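Local atomic coordinates of methylxanthine N1-demethylase NdmA (Pseudomonas putida, PDB entry 6ICN), a protein that catalyses the N1-demethylation of caffeine to theobromine and formaldehyde, as a Rieske oxygenase with a [2Fe-2S] cluster and a non-heme iron centre. Residues V41-K46 and T277-L282; E136-I141 and V265-S270. All blocks are in the same frame, centred on the assembly; numbering follows the deposited sequence.

Interaction 1 (V41-K46 and T277-L282); sequences VTELEK and TTKNFL
The ammonium group of Lys-279 is gripped by three oxygens: NZ gives a hydrogen bond of 3.0 Å to OE1 of Glu-43, a weak one of 3.2 Å to OE2 of Glu-43, and another to the backbone carbonyl O of Val-38, its strongest polar partner. The salt bridge is therefore two-pronged but uneven. Lys-279 NZ meets OE1 on its syn side, 28° out of the carboxylate plane, and CE lies 3.5 Å from both OE1 and OE2 of Glu-43. The two side chains approach from opposite directions. Lys-279 leaves its strand with CG anti to the backbone N (chi1 177°) and stays extended through all its methylenes, which carries the charge away from the strand; Glu-43 is likewise extended beyond CG and brings its carboxylate from the helix. The extended chains bridge two backbones that come no nearer than 11.9 Å, between the CA atoms of Glu-43 and Phe-281. The bridge joins helix 41-47, in the Rieske part of the chain, to strand 277-286 of the seven-stranded antiparallel sheet of the catalytic domain, where caffeine binds. Phe-281 stands beside the carboxylate: its CE2 lies 4.2 Å from Glu-43 OE1, which sits at the ring edge, near the ring plane. Around the bridge, Pro-172 touches both charged side chains, while Trp-174 and Cys-39 pack on Lys-279. On the strand's other side, Asn-280 ND2 donates to Thr-278 OG1 at 3.1 Å. Glu-45, further along the helix, hydrogen-bonds through OE1 to Ser-292 OG of the second subunit.

Interaction 2 (E136-I141 and V265-S270); sequences ERYGLI and VLFNVS. With CFF (caffeine), chain F.
Tyr-138 points an edge of its ring at the face of Phe-267 in a T-shaped (edge-to-face) pair, with centroids 5.8 Å apart and planes at 68°. The closest atoms are Tyr-138 CD2 and Phe-267 CZ, at 4.4 Å. Tyr-138 belongs to a tight beta hairpin, whose type I' turn from Arg-137 to Leu-140 joins strands 131-137 and 140-144 of the Rieske-domain sheet; across from it runs strand 263-274 of the catalytic-domain sheet. Beside the rings, Leu-140 and Val-269 meet tip to tip, CD1 of Leu-140 lying 4.1 Å from CG1 of Val-269. The same CD1 comes to the edge of the Phe-267 ring, near its plane, so one leucine methyl touches both strand residues. At chi1 57° Val-269 places CG1, rather than CG2, against the leucine. Pro-37 and Phe-281 pack on both Leu-140 and Val-269, and Phe-157 adds a third ring that meets those of Tyr-138 and Phe-267. Several groups hold the tyrosine in place. Its OH is hydrogen-bonded to the carbonyl O of Pro-155, and Arg-137 CG lies 3.4 Å above the centre of one ring face. The turn is closed by backbone bonds in both directions between Arg-137 and Leu-140. Tyr-138 and Gly-139 both take left-handed backbone angles, as a type I' turn requires. The amide N of Gly-139 donates to Glu-136 OE1 at 2.8 Å, with an N-H...O angle of 158°, meeting that oxygen nearly along its C-O axis.

Interactions 1 and 2 lie with their centres 10 Å apart and join the same two parts of the fold, one through a salt bridge and the other through apolar packing. Strands 263-274 and 277-286 are antiparallel neighbours: Phe-281 N lies 2.9 Å from Val-269 O, and Asn-280 OD1 lies 2.7 Å from Ser-270 OG, both probable hydrogen bonds. On the Rieske side, Val-41 and Gly-139 are linked by a backbone hydrogen bond. Caffeine lies on the opposite face of the sheet from the Rieske part, with its C4 3.4 Å from Leu-266 CD1; the side chain of Phe-281 is about 12 Å from the ligand.

Interaction 1 (V41-K46 and T277-L282)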
loop_
_atom_site.group_PDB
_atom_site.type_symbol
_atom_site.label_atom_id
_atom_site.label_comp_id
_atom_site.label_asym_id
_atom_site.label_seq_id
_atom_site.Cartn_x
_atom_site.Cartn_y
_atom_site.Cartn_z
ATOM N N VAL A 41 10.737 14.773 26.389
ATOM C CA VAL A 41 10.873 16.193 26.059
ATOM C C VAL A 41 11.095 16.358 24.563
ATOM O O VAL A 41 10.488 17.227 23.921
ATOM C CB VAL A 41 12.005 16.837 26.885
ATOM C CG1 VAL A 41 12.278 18.279 26.404
ATOM C CG2 VAL A 41 11.619 16.854 28.368
ATOM N N THR A 42 11.902 15.469 23.976
ATOM C CA THR A 42 12.122 15.464 22.530
ATOM C C THR A 42 10.806 15.357 21.755
ATOM O O THR A 42 10.569 16.124 20.807
ATOM C CB THR A 42 13.081 14.330 22.174
ATOM O OG1 THR A 42 14.382 14.673 22.679
ATOM C CG2 THR A 42 13.160 14.148 20.647
ATOM N N GLU A 43 9.913 14.443 22.160
ATOM C CA GLU A 43 8.610 14.361 21.497
ATOM C C GLU A 43 7.833 15.669 21.605
ATOM O O GLU A 43 7.213 16.113 20.631
ATOM C CB GLU A 43 7.781 13.219 22.086
ATOM C CG GLU A 43 8.194 11.849 21.652
ATOM C CD GLU A 43 7.310 10.794 22.277
ATOM O OE1 GLU A 43 7.235 10.760 23.518
ATOM O OE2 GLU A 43 6.689 10.001 21.531
ATOM N N LEU A 44 7.848 16.308 22.786
ATOM C CA LEU A 44 7.145 17.576 22.918
ATOM C C LEU A 44 7.714 18.619 21.962
ATOM O O LEU A 44 6.961 19.334 21.289
ATOM C CB LEU A 44 7.222 18.054 24.371
ATOM C CG LEU A 44 6.559 19.397 24.681
ATOM C CD1 LEU A 44 5.128 19.496 24.199
ATOM C CD2 LEU A 44 6.588 19.573 26.193
ATOM N N GLU A 45 9.038 18.700 21.877
ATOM C CA GLU A 45 9.672 19.740 21.060
ATOM C C GLU A 45 9.481 19.489 19.575
ATOM O O GLU A 45 9.386 20.450 18.791
ATOM C CB GLU A 45 11.162 19.822 21.400
ATOM C CG GLU A 45 11.394 20.352 22.807
ATOM C CD GLU A 45 12.852 20.407 23.202
ATOM O OE1 GLU A 45 13.728 20.131 22.366
ATOM O OE2 GLU A 45 13.135 20.751 24.369
ATOM N N LYS A 46 9.382 18.217 19.174
ATOM C CA LYS A 46 9.171 17.871 17.769
ATOM C C LYS A 46 7.720 17.998 17.318
ATOM O O LYS A 46 7.469 18.026 16.106
ATOM C CB LYS A 46 9.630 16.436 17.498
ATOM C CG LYS A 46 11.141 16.298 17.424
ATOM C CD LYS A 46 11.585 14.840 17.460
ATOM C CE LYS A 46 11.328 14.127 16.153
ATOM N NZ LYS A 46 12.125 12.871 16.111
ATOM N N THR A 277 -2.984 -0.943 26.267
ATOM C CA THR A 277 -1.858 -0.365 25.542
ATOM C C THR A 277 -0.866 0.262 26.506
ATOM O O THR A 277 -1.266 0.856 27.512
ATOM C CB THR A 277 -2.349 0.719 24.568
ATOM O OG1 THR A 277 -3.357 0.169 23.717
ATOM C CG2 THR A 277 -1.201 1.267 23.708
ATOM N N THR A 278 0.418 0.128 26.197
ATOM C CA THR A 278 1.464 0.846 26.908
ATOM C C THR A 278 2.321 1.623 25.924
ATOM O O THR A 278 2.627 1.147 24.825
ATOM C CB THR A 278 2.374 -0.080 27.737
ATOM O OG1 THR A 278 2.674 -1.267 26.997
ATOM C CG2 THR A 278 1.686 -0.450 29.047
ATOM N N LYS A 279 2.701 2.829 26.333
ATOM C CA LYS A 279 3.782 3.567 25.697
ATOM C C LYS A 279 4.963 3.478 26.650
ATOM O O LYS A 279 4.884 3.951 27.796
ATOM C CB LYS A 279 3.364 5.018 25.437
ATOM C CG LYS A 279 4.456 5.892 24.846
ATOM C CD LYS A 279 3.938 7.333 24.743
ATOM C CE LYS A 279 4.967 8.210 24.035
ATOM N NZ LYS A 279 4.444 9.617 23.842
ATOM N N ASN A 280 6.032 2.824 26.211
ATOM C CA ASN A 280 7.117 2.444 27.097
ATOM C C ASN A 280 8.358 3.289 26.847
ATOM O O ASN A 280 8.664 3.647 25.707
ATOM C CB ASN A 280 7.424 0.957 26.944
ATOM C CG ASN A 280 6.195 0.112 27.235
ATOM O OD1 ASN A 280 5.796 -0.027 28.396
ATOM N ND2 ASN A 280 5.552 -0.400 26.185
ATOM N N PHE A 281 9.074 3.602 27.925
ATOM C CA PHE A 281 10.270 4.429 27.870
ATOM C C PHE A 281 11.452 3.656 28.439
ATOM O O PHE A 281 11.333 3.017 29.493
ATOM C CB PHE A 281 10.063 5.735 28.662
ATOM C CG PHE A 281 8.887 6.559 28.187
ATOM C CD1 PHE A 281 7.593 6.284 28.643
ATOM C CD2 PHE A 281 9.067 7.604 27.279
ATOM C CE1 PHE A 281 6.501 7.042 28.208
ATOM C CE2 PHE A 281 7.973 8.365 26.830
ATOM C CZ PHE A 281 6.694 8.086 27.286
ATOM N N LEU A 282 12.586 3.712 27.742
ATOM C CA LEU A 282 13.855 3.206 28.249
ATOM C C LEU A 282 14.886 4.323 28.206
ATOM O O LEU A 282 15.092 4.957 27.158
ATOM C CB LEU A 282 14.378 2.007 27.438
ATOM C CG LEU A 282 15.755 1.505 27.926
ATOM C CD1 LEU A 282 15.617 0.842 29.301
ATOM C CD2 LEU A 282 16.410 0.546 26.923
#

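Interaction 2 (E136-I141 and V265-S270)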
loop_
_atom_site.group_PDB
_atom_site.type_symbol
_atom_site.label_atom_id
_atom_site.label_comp_id
_atom_site.label_asym_id
_atom_site.label_seq_id
_atom_site.Cartn_x
_atom_site.Cartn_y
_atom_site.Cartn_z
ATOM N N GLU A 136 8.756 17.996 34.192
ATOM C CA GLU A 136 9.858 17.330 33.508
ATOM C C GLU A 136 10.832 16.750 34.526
ATOM O O GLU A 136 11.158 17.389 35.536
ATOM C CB GLU A 136 10.601 18.294 32.573
ATOM C CG GLU A 136 11.783 17.659 31.813
ATOM C CD GLU A 136 13.095 17.569 32.623
ATOM O OE1 GLU A 136 13.859 16.591 32.461
ATOM O OE2 GLU A 136 13.388 18.489 33.418
ATOM N N ARG A 137 11.279 15.526 34.265
ATOM C CA ARG A 137 12.370 14.927 35.022
ATOM C C ARG A 137 13.014 13.853 34.158
ATOM O O ARG A 137 12.309 13.068 33.514
ATOM C CB ARG A 137 11.893 14.335 36.365
ATOM C CG ARG A 137 13.075 14.065 37.317
ATOM C CD ARG A 137 12.660 13.879 38.787
ATOM N NE ARG A 137 12.017 15.064 39.353
ATOM C CZ ARG A 137 11.455 15.094 40.559
ATOM N NH1 ARG A 137 11.484 14.012 41.324
ATOM N NH2 ARG A 137 10.873 16.201 41.001
ATOM N N TYR A 138 14.347 13.839 34.127
ATOM C CA TYR A 138 15.135 12.851 33.383
ATOM C C TYR A 138 14.923 12.935 31.885
ATOM O O TYR A 138 15.267 11.991 31.167
ATOM C CB TYR A 138 14.839 11.409 33.822
ATOM C CG TYR A 138 14.735 11.214 35.310
ATOM C CD1 TYR A 138 15.709 11.714 36.168
ATOM C CD2 TYR A 138 13.654 10.532 35.855
ATOM C CE1 TYR A 138 15.620 11.520 37.542
ATOM C CE2 TYR A 138 13.557 10.335 37.230
ATOM C CZ TYR A 138 14.537 10.844 38.059
ATOM O OH TYR A 138 14.460 10.655 39.416
ATOM N N GLY A 139 14.379 14.041 31.370
ATOM C CA GLY A 139 14.118 14.107 29.943
ATOM C C GLY A 139 12.765 13.559 29.534
ATOM O O GLY A 139 12.486 13.450 28.325
ATOM N N LEU A 140 11.935 13.184 30.494
ATOM C CA LEU A 140 10.556 12.799 30.240
ATOM C C LEU A 140 9.618 13.822 30.863
ATOM O O LEU A 140 9.979 14.545 31.798
ATOM C CB LEU A 140 10.249 11.406 30.814
ATOM C CG LEU A 140 11.211 10.252 30.477
ATOM C CD1 LEU A 140 10.761 8.928 31.109
ATOM C CD2 LEU A 140 11.404 10.091 28.982
ATOM N N ILE A 141 8.390 13.838 30.364
ATOM C CA ILE A 141 7.310 14.656 30.913
ATOM C C ILE A 141 6.387 13.731 31.689
ATOM O O ILE A 141 5.910 12.721 31.141
ATOM C CB ILE A 141 6.532 15.388 29.804
ATOM C CG1 ILE A 141 7.454 16.299 29.001
ATOM C CG2 ILE A 141 5.348 16.151 30.397
ATOM C CD1 ILE A 141 8.096 17.360 29.826
ATOM N N VAL A 265 23.151 1.171 33.661
ATOM C CA VAL A 265 21.871 1.369 34.338
ATOM C C VAL A 265 20.760 1.365 33.297
ATOM O O VAL A 265 20.857 2.066 32.284
ATOM C CB VAL A 265 21.841 2.685 35.134
ATOM C CG1 VAL A 265 20.536 2.810 35.906
ATOM C CG2 VAL A 265 23.051 2.778 36.078
ATOM N N LEU A 266 19.707 0.596 33.554
ATOM C CA LEU A 266 18.514 0.577 32.712
ATOM C C LEU A 266 17.346 1.138 33.505
ATOM O O LEU A 266 17.043 0.657 34.604
ATOM C CB LEU A 266 18.181 -0.836 32.234
ATOM C CG LEU A 266 19.290 -1.550 31.469
ATOM C CD1 LEU A 266 19.004 -3.042 31.456
ATOM C CD2 LEU A 266 19.386 -1.008 30.039
ATOM N N PHE A 267 16.686 2.150 32.956
ATOM C CA PHE A 267 15.520 2.747 33.593
ATOM C C PHE A 267 14.354 2.554 32.639
ATOM O O PHE A 267 14.330 3.131 31.542
ATOM C CB PHE A 267 15.763 4.222 33.911
ATOM C CG PHE A 267 14.580 4.930 34.504
ATOM C CD1 PHE A 267 14.255 4.781 35.852
ATOM C CD2 PHE A 267 13.793 5.764 33.722
ATOM C CE1 PHE A 267 13.181 5.454 36.395
ATOM C CE2 PHE A 267 12.695 6.449 34.261
ATOM C CZ PHE A 267 12.389 6.295 35.601
ATOM N N ASN A 268 13.407 1.714 33.033
ATOM C CA ASN A 268 12.281 1.380 32.170
ATOM C C ASN A 268 10.986 1.740 32.879
ATOM O O ASN A 268 10.788 1.371 34.042
ATOM C CB ASN A 268 12.304 -0.110 31.793
ATOM C CG ASN A 268 11.353 -0.429 30.639
ATOM O OD1 ASN A 268 10.206 -0.815 30.879
ATOM N ND2 ASN A 268 11.817 -0.241 29.379
ATOM N N VAL A 269 10.108 2.473 32.194
ATOM C CA VAL A 269 8.816 2.836 32.775
ATOM C C VAL A 269 7.734 2.802 31.692
ATOM O O VAL A 269 7.968 3.183 30.538
ATOM C CB VAL A 269 8.900 4.208 33.488
ATOM C CG1 VAL A 269 9.393 5.324 32.521
ATOM C CG2 VAL A 269 7.569 4.575 34.157
ATOM N N SER A 270 6.547 2.327 32.065
ATOM C CA SER A 270 5.422 2.179 31.146
ATOM C C SER A 270 4.377 3.251 31.426
ATOM O O SER A 270 3.955 3.423 32.577
ATOM C CB SER A 270 4.759 0.797 31.269
ATOM O OG SER A 270 5.664 -0.271 31.056
HETATM N N1 CFF F . 15.932 -6.427 30.629
HETATM C C2 CFF F . 17.127 -6.834 31.165
HETATM C C10 CFF F . 14.687 -6.842 31.248
HETATM C C6 CFF F . 15.901 -5.657 29.538
HETATM N N3 CFF F . 18.296 -6.453 30.589
HETATM O O11 CFF F . 17.145 -7.524 32.139
HETATM C C12 CFF F . 19.574 -6.881 31.150
HETATM C C4 CFF F . 18.268 -5.674 29.483
HETATM C C5 CFF F . 17.095 -5.267 28.959
HETATM N N9 CFF F . 19.255 -5.161 28.727
HETATM O O13 CFF F . 14.852 -5.304 29.071
HETATM N N7 CFF F . 17.363 -4.498 27.888
HETATM C C8 CFF F . 18.693 -4.436 27.746
HETATM C C14 CFF F . 16.612 -3.757 26.889
#